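Local coordinates for ferredoxin-like protein (Thermotoga maritima, PDB 7KOE) that probably passes electrons between the flavin of an electron transfer flavoprotein and its own two iron-sulfur clusters, as the ferredoxin-like subunit of an electron-bifurcating complex, at residues L7-D15 against N84-G92. Sequence-based numbering, arbitrary orientation.
Sequences LYLNRYRTD and NYGVLYKFG. With FAD (flavin-adenine dinucleotide), chain J.
A two-stranded antiparallel sheet at one rim of the FAD pocket, formed by Y12-R13 and G86-V87, illustrates how the two ends of a small ferredoxin-like chain can be joined beside a cofactor. R13 and G86 are the hydrogen-bonded pair: R13 N donates to G86 O (3.0 Å), and G86 N returns a bond to R13 O (2.8 Å). Beyond the non-hydrogen-bonded pair Y12-V87, L88 N reaches R11 O (2.7 Å). Y12 and V87 lie side by side on one face of the sheet, with ring atom CE2 of Y12 3.5 Å from CG1 of V87. The tyrosine CG stands anti to its carbonyl carbon (chi1 -67°), which brings CD1 within 3.6 Å of the flavin methyl C7M, while OH is hydrogen-bonded to G60. Were Y12 an alanine, this methyl and V87 would probably lose the ring between them, and G60 O its hydroxyl mate. Next to the sheet, L88 CD1 lies over one face of the R11 guanidinium, displaced toward its rim, and R11 NH1 forms a salt bridge with an acidic side chain of another protein chain. Farther along, the carboxylate of D15, also salt-bridged to R82, stacks on the Y85 ring with planes 15° apart and with D15 CG 3.9 Å above the plane of the ring, over its centre.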
loop_
_atom_site.group_PDB
_atom_site.type_symbol
_atom_site.label_atom_id
_atom_site.label_comp_id
_atom_site.label_asym_id
_atom_site.label_seq_id
_atom_site.Cartn_x
_atom_site.Cartn_y
_atom_site.Cartn_z
ATOM N N LEU D 7 31.459 -1.018 0.605
ATOM C CA LEU D 7 32.172 -0.707 1.836
ATOM C C LEU D 7 32.004 0.744 2.237
ATOM O O LEU D 7 32.264 1.088 3.391
ATOM C CB LEU D 7 33.657 -1.019 1.693
ATOM C CG LEU D 7 34.064 -2.481 1.579
ATOM C CD1 LEU D 7 35.560 -2.574 1.667
ATOM C CD2 LEU D 7 33.411 -3.304 2.657
ATOM N N TYR D 8 31.592 1.601 1.305
ATOM C CA TYR D 8 31.277 2.980 1.639
ATOM C C TYR D 8 30.011 3.082 2.476
ATOM O O TYR D 8 29.840 4.063 3.206
ATOM C CB TYR D 8 31.142 3.800 0.354
ATOM C CG TYR D 8 30.910 5.268 0.591
ATOM C CD1 TYR D 8 31.869 6.047 1.217
ATOM C CD2 TYR D 8 29.722 5.869 0.208
ATOM C CE1 TYR D 8 31.655 7.384 1.446
ATOM C CE2 TYR D 8 29.501 7.206 0.430
ATOM C CZ TYR D 8 30.470 7.957 1.053
ATOM O OH TYR D 8 30.252 9.291 1.281
ATOM N N LEU D 9 29.135 2.082 2.399
ATOM C CA LEU D 9 27.913 2.081 3.191
ATOM C C LEU D 9 28.197 1.831 4.661
ATOM O O LEU D 9 27.465 2.325 5.523
ATOM C CB LEU D 9 26.965 1.015 2.660
ATOM C CG LEU D 9 26.739 1.066 1.157
ATOM C CD1 LEU D 9 26.052 -0.187 0.710
ATOM C CD2 LEU D 9 25.930 2.276 0.778
ATOM N N ASN D 10 29.236 1.061 4.964
ATOM C CA ASN D 10 29.584 0.763 6.341
ATOM C C ASN D 10 30.171 1.989 7.018
ATOM O O ASN D 10 30.637 2.928 6.375
ATOM C CB ASN D 10 30.598 -0.372 6.417
ATOM C CG ASN D 10 30.070 -1.662 5.886
ATOM O OD1 ASN D 10 30.636 -2.246 4.973
ATOM N ND2 ASN D 10 28.991 -2.133 6.467
ATOM N N ARG D 11 30.151 1.968 8.339
ATOM C CA ARG D 11 30.749 3.022 9.134
ATOM C C ARG D 11 32.061 2.527 9.707
ATOM O O ARG D 11 32.125 1.429 10.262
ATOM C CB ARG D 11 29.820 3.456 10.257
ATOM C CG ARG D 11 30.259 4.718 10.923
ATOM C CD ARG D 11 29.663 4.813 12.281
ATOM N NE ARG D 11 30.247 5.903 13.036
ATOM C CZ ARG D 11 30.297 5.933 14.356
ATOM N NH1 ARG D 11 29.800 4.932 15.059
ATOM N NH2 ARG D 11 30.841 6.962 14.971
ATOM N N TYR D 12 33.100 3.332 9.569
ATOM C CA TYR D 12 34.415 2.981 10.060
ATOM C C TYR D 12 34.942 4.093 10.944
ATOM O O TYR D 12 34.638 5.269 10.747
ATOM C CB TYR D 12 35.410 2.761 8.929
ATOM C CG TYR D 12 35.147 1.575 8.046
ATOM C CD1 TYR D 12 34.235 1.643 7.008
ATOM C CD2 TYR D 12 35.836 0.398 8.227
ATOM C CE1 TYR D 12 34.015 0.571 6.191
ATOM C CE2 TYR D 12 35.619 -0.675 7.412
ATOM C CZ TYR D 12 34.700 -0.588 6.407
ATOM O OH TYR D 12 34.486 -1.668 5.597
ATOM N N ARG D 13 35.740 3.708 11.925
ATOM C CA ARG D 13 36.714 4.609 12.519
ATOM C C ARG D 13 38.061 3.986 12.194
ATOM O O ARG D 13 38.473 3.015 12.830
ATOM C CB ARG D 13 36.517 4.800 14.013
ATOM C CG ARG D 13 37.366 5.931 14.536
ATOM C CD ARG D 13 36.967 6.393 15.910
ATOM N NE ARG D 13 35.728 7.150 15.924
ATOM C CZ ARG D 13 34.574 6.669 16.360
ATOM N NH1 ARG D 13 34.505 5.431 16.802
ATOM N NH2 ARG D 13 33.494 7.427 16.349
ATOM N N THR D 14 38.725 4.516 11.181
ATOM C CA THR D 14 39.957 3.922 10.703
ATOM C C THR D 14 41.119 4.314 11.603
ATOM O O THR D 14 41.231 5.463 12.036
ATOM C CB THR D 14 40.227 4.358 9.268
ATOM O OG1 THR D 14 39.007 4.313 8.523
ATOM C CG2 THR D 14 41.216 3.436 8.620
ATOM N N ASP D 15 41.972 3.340 11.901
ATOM C CA ASP D 15 43.197 3.544 12.666
ATOM C C ASP D 15 44.356 3.377 11.692
ATOM O O ASP D 15 44.939 2.302 11.574
ATOM C CB ASP D 15 43.278 2.558 13.807
ATOM C CG ASP D 15 44.162 3.038 14.924
ATOM O OD1 ASP D 15 44.633 4.188 14.855
ATOM O OD2 ASP D 15 44.385 2.267 15.878
ATOM N N ASN D 84 37.119 1.090 19.831
ATOM C CA ASN D 84 36.542 2.215 19.088
ATOM C C ASN D 84 37.205 2.401 17.728
ATOM O O ASN D 84 37.355 3.518 17.254
ATOM C CB ASN D 84 36.590 3.521 19.889
ATOM C CG ASN D 84 35.384 4.375 19.678
ATOM O OD1 ASN D 84 34.580 4.119 18.792
ATOM N ND2 ASN D 84 35.248 5.414 20.487
ATOM N N TYR D 85 37.595 1.306 17.081
ATOM C CA TYR D 85 38.191 1.413 15.756
ATOM C C TYR D 85 37.748 0.237 14.902
ATOM O O TYR D 85 37.269 -0.777 15.409
ATOM C CB TYR D 85 39.718 1.480 15.823
ATOM C CG TYR D 85 40.242 2.838 16.219
ATOM C CD1 TYR D 85 40.290 3.875 15.306
ATOM C CD2 TYR D 85 40.674 3.085 17.509
ATOM C CE1 TYR D 85 40.755 5.115 15.664
ATOM C CE2 TYR D 85 41.138 4.322 17.878
ATOM C CZ TYR D 85 41.177 5.333 16.950
ATOM O OH TYR D 85 41.646 6.572 17.310
ATOM N N GLY D 86 37.912 0.389 13.591
ATOM C CA GLY D 86 37.524 -0.639 12.647
ATOM C C GLY D 86 36.116 -0.445 12.138
ATOM O O GLY D 86 35.661 0.694 12.074
ATOM N N VAL D 87 35.420 -1.523 11.758
ATOM C CA VAL D 87 34.006 -1.418 11.416
ATOM C C VAL D 87 33.211 -1.011 12.639
ATOM O O VAL D 87 33.517 -1.407 13.769
ATOM C CB VAL D 87 33.438 -2.728 10.847
ATOM C CG1 VAL D 87 33.882 -2.938 9.467
ATOM C CG2 VAL D 87 33.859 -3.901 11.690
ATOM N N LEU D 88 32.199 -0.187 12.421
ATOM C CA LEU D 88 31.241 0.155 13.457
ATOM C C LEU D 88 29.888 -0.114 12.831
ATOM O O LEU D 88 29.319 0.756 12.173
ATOM C CB LEU D 88 31.395 1.585 13.934
ATOM C CG LEU D 88 32.777 1.934 14.480
ATOM C CD1 LEU D 88 32.928 3.418 14.585
ATOM C CD2 LEU D 88 33.009 1.277 15.815
ATOM N N TYR D 89 29.393 -1.330 13.019
ATOM C CA TYR D 89 28.161 -1.748 12.375
ATOM C C TYR D 89 26.974 -1.037 13.000
ATOM O O TYR D 89 26.696 -1.200 14.190
ATOM C CB TYR D 89 27.979 -3.255 12.482
ATOM C CG TYR D 89 28.902 -4.081 11.627
ATOM C CD1 TYR D 89 29.028 -3.846 10.269
ATOM C CD2 TYR D 89 29.633 -5.112 12.181
ATOM C CE1 TYR D 89 29.858 -4.615 9.496
ATOM C CE2 TYR D 89 30.465 -5.875 11.420
ATOM C CZ TYR D 89 30.573 -5.629 10.082
ATOM O OH TYR D 89 31.411 -6.411 9.334
ATOM N N LYS D 90 26.298 -0.223 12.206
ATOM C CA LYS D 90 25.000 0.310 12.573
ATOM C C LYS D 90 23.950 -0.651 12.032
ATOM O O LYS D 90 24.061 -1.101 10.890
ATOM C CB LYS D 90 24.837 1.732 12.027
ATOM C CG LYS D 90 24.968 1.870 10.518
ATOM C CD LYS D 90 24.879 3.272 10.016
ATOM C CE LYS D 90 24.739 3.228 8.509
ATOM N NZ LYS D 90 25.929 2.630 7.861
ATOM N N PHE D 91 22.949 -0.968 12.856
ATOM C CA PHE D 91 21.973 -2.064 12.668
ATOM C C PHE D 91 22.610 -3.332 12.086
ATOM O O PHE D 91 22.260 -3.809 11.010
ATOM C CB PHE D 91 20.737 -1.634 11.852
ATOM C CG PHE D 91 21.019 -0.760 10.662
ATOM C CD1 PHE D 91 21.296 -1.312 9.428
ATOM C CD2 PHE D 91 20.969 0.617 10.776
ATOM C CE1 PHE D 91 21.561 -0.517 8.352
ATOM C CE2 PHE D 91 21.225 1.418 9.690
ATOM C CZ PHE D 91 21.517 0.848 8.478
ATOM N N GLY D 92 23.573 -3.865 12.822
ATOM C CA GLY D 92 24.329 -5.019 12.378
ATOM C C GLY D 92 23.568 -6.329 12.340
ATOM O O GLY D 92 22.733 -6.612 13.188
ATOM O OXT GLY D 92 23.767 -7.160 11.460
HETATM P PA FAD J . 44.161 3.002 -7.187
HETATM O O1A FAD J . 45.013 1.811 -7.380
HETATM O O2A FAD J . 42.696 2.672 -6.952
HETATM O O5B FAD J . 44.357 3.985 -8.353
HETATM C C5B FAD J . 45.320 3.724 -9.393
HETATM C C4B FAD J . 44.912 4.486 -10.626
HETATM O O4B FAD J . 46.083 5.068 -11.242
HETATM C C3B FAD J . 44.224 3.652 -11.705
HETATM O O3B FAD J . 43.118 4.355 -12.257
HETATM C C2B FAD J . 45.337 3.438 -12.733
HETATM O O2B FAD J . 44.825 3.280 -14.049
HETATM C C1B FAD J . 46.088 4.757 -12.614
HETATM N N9A FAD J . 47.470 4.709 -13.077
HETATM C C8A FAD J . 48.306 3.625 -13.075
HETATM N N7A FAD J . 49.500 3.870 -13.559
HETATM C C5A FAD J . 49.443 5.211 -13.906
HETATM C C6A FAD J . 50.388 6.087 -14.475
HETATM N N6A FAD J . 51.630 5.725 -14.809
HETATM N N1A FAD J . 50.008 7.365 -14.692
HETATM C C2A FAD J . 48.769 7.734 -14.360
HETATM N N3A FAD J . 47.797 6.999 -13.816
HETATM C C4A FAD J . 48.198 5.739 -13.615
HETATM N N1 FAD J . 41.229 6.877 0.113
HETATM C C2 FAD J . 41.656 8.168 0.085
HETATM O O2 FAD J . 42.334 8.592 -0.846
HETATM N N3 FAD J . 41.320 9.024 1.103
HETATM C C4 FAD J . 40.570 8.713 2.194
HETATM O O4 FAD J . 40.334 9.563 3.049
HETATM C C4X FAD J . 40.129 7.340 2.227
HETATM N N5 FAD J . 39.417 6.967 3.224
HETATM C C5X FAD J . 38.990 5.665 3.265
HETATM C C6 FAD J . 38.220 5.256 4.343
HETATM C C7 FAD J . 37.760 3.951 4.433
HETATM C C7M FAD J . 36.929 3.546 5.619
HETATM C C8 FAD J . 38.074 3.033 3.420
HETATM C C8M FAD J . 37.584 1.620 3.478
HETATM C C9 FAD J . 38.843 3.439 2.337
HETATM C C9A FAD J . 39.304 4.745 2.258
HETATM N N10 FAD J . 40.063 5.200 1.167
HETATM C C10 FAD J . 40.513 6.493 1.133
HETATM C "C1'" FAD J . 40.470 4.274 0.101
HETATM C "C2'" FAD J . 39.580 4.302 -1.132
HETATM O "O2'" FAD J . 38.431 3.479 -0.933
HETATM C "C3'" FAD J . 40.378 3.764 -2.318
HETATM O "O3'" FAD J . 40.658 2.388 -2.087
HETATM C "C4'" FAD J . 41.699 4.492 -2.551
HETATM O "O4'" FAD J . 41.463 5.894 -2.673
HETATM C "C5'" FAD J . 42.439 4.002 -3.773
HETATM O "O5'" FAD J . 43.543 4.893 -4.030
HETATM P P FAD J . 44.023 5.200 -5.492
HETATM O O1P FAD J . 45.132 6.247 -5.380
HETATM O O2P FAD J . 42.907 5.534 -6.359
HETATM O O3P FAD J . 44.670 3.843 -5.946
#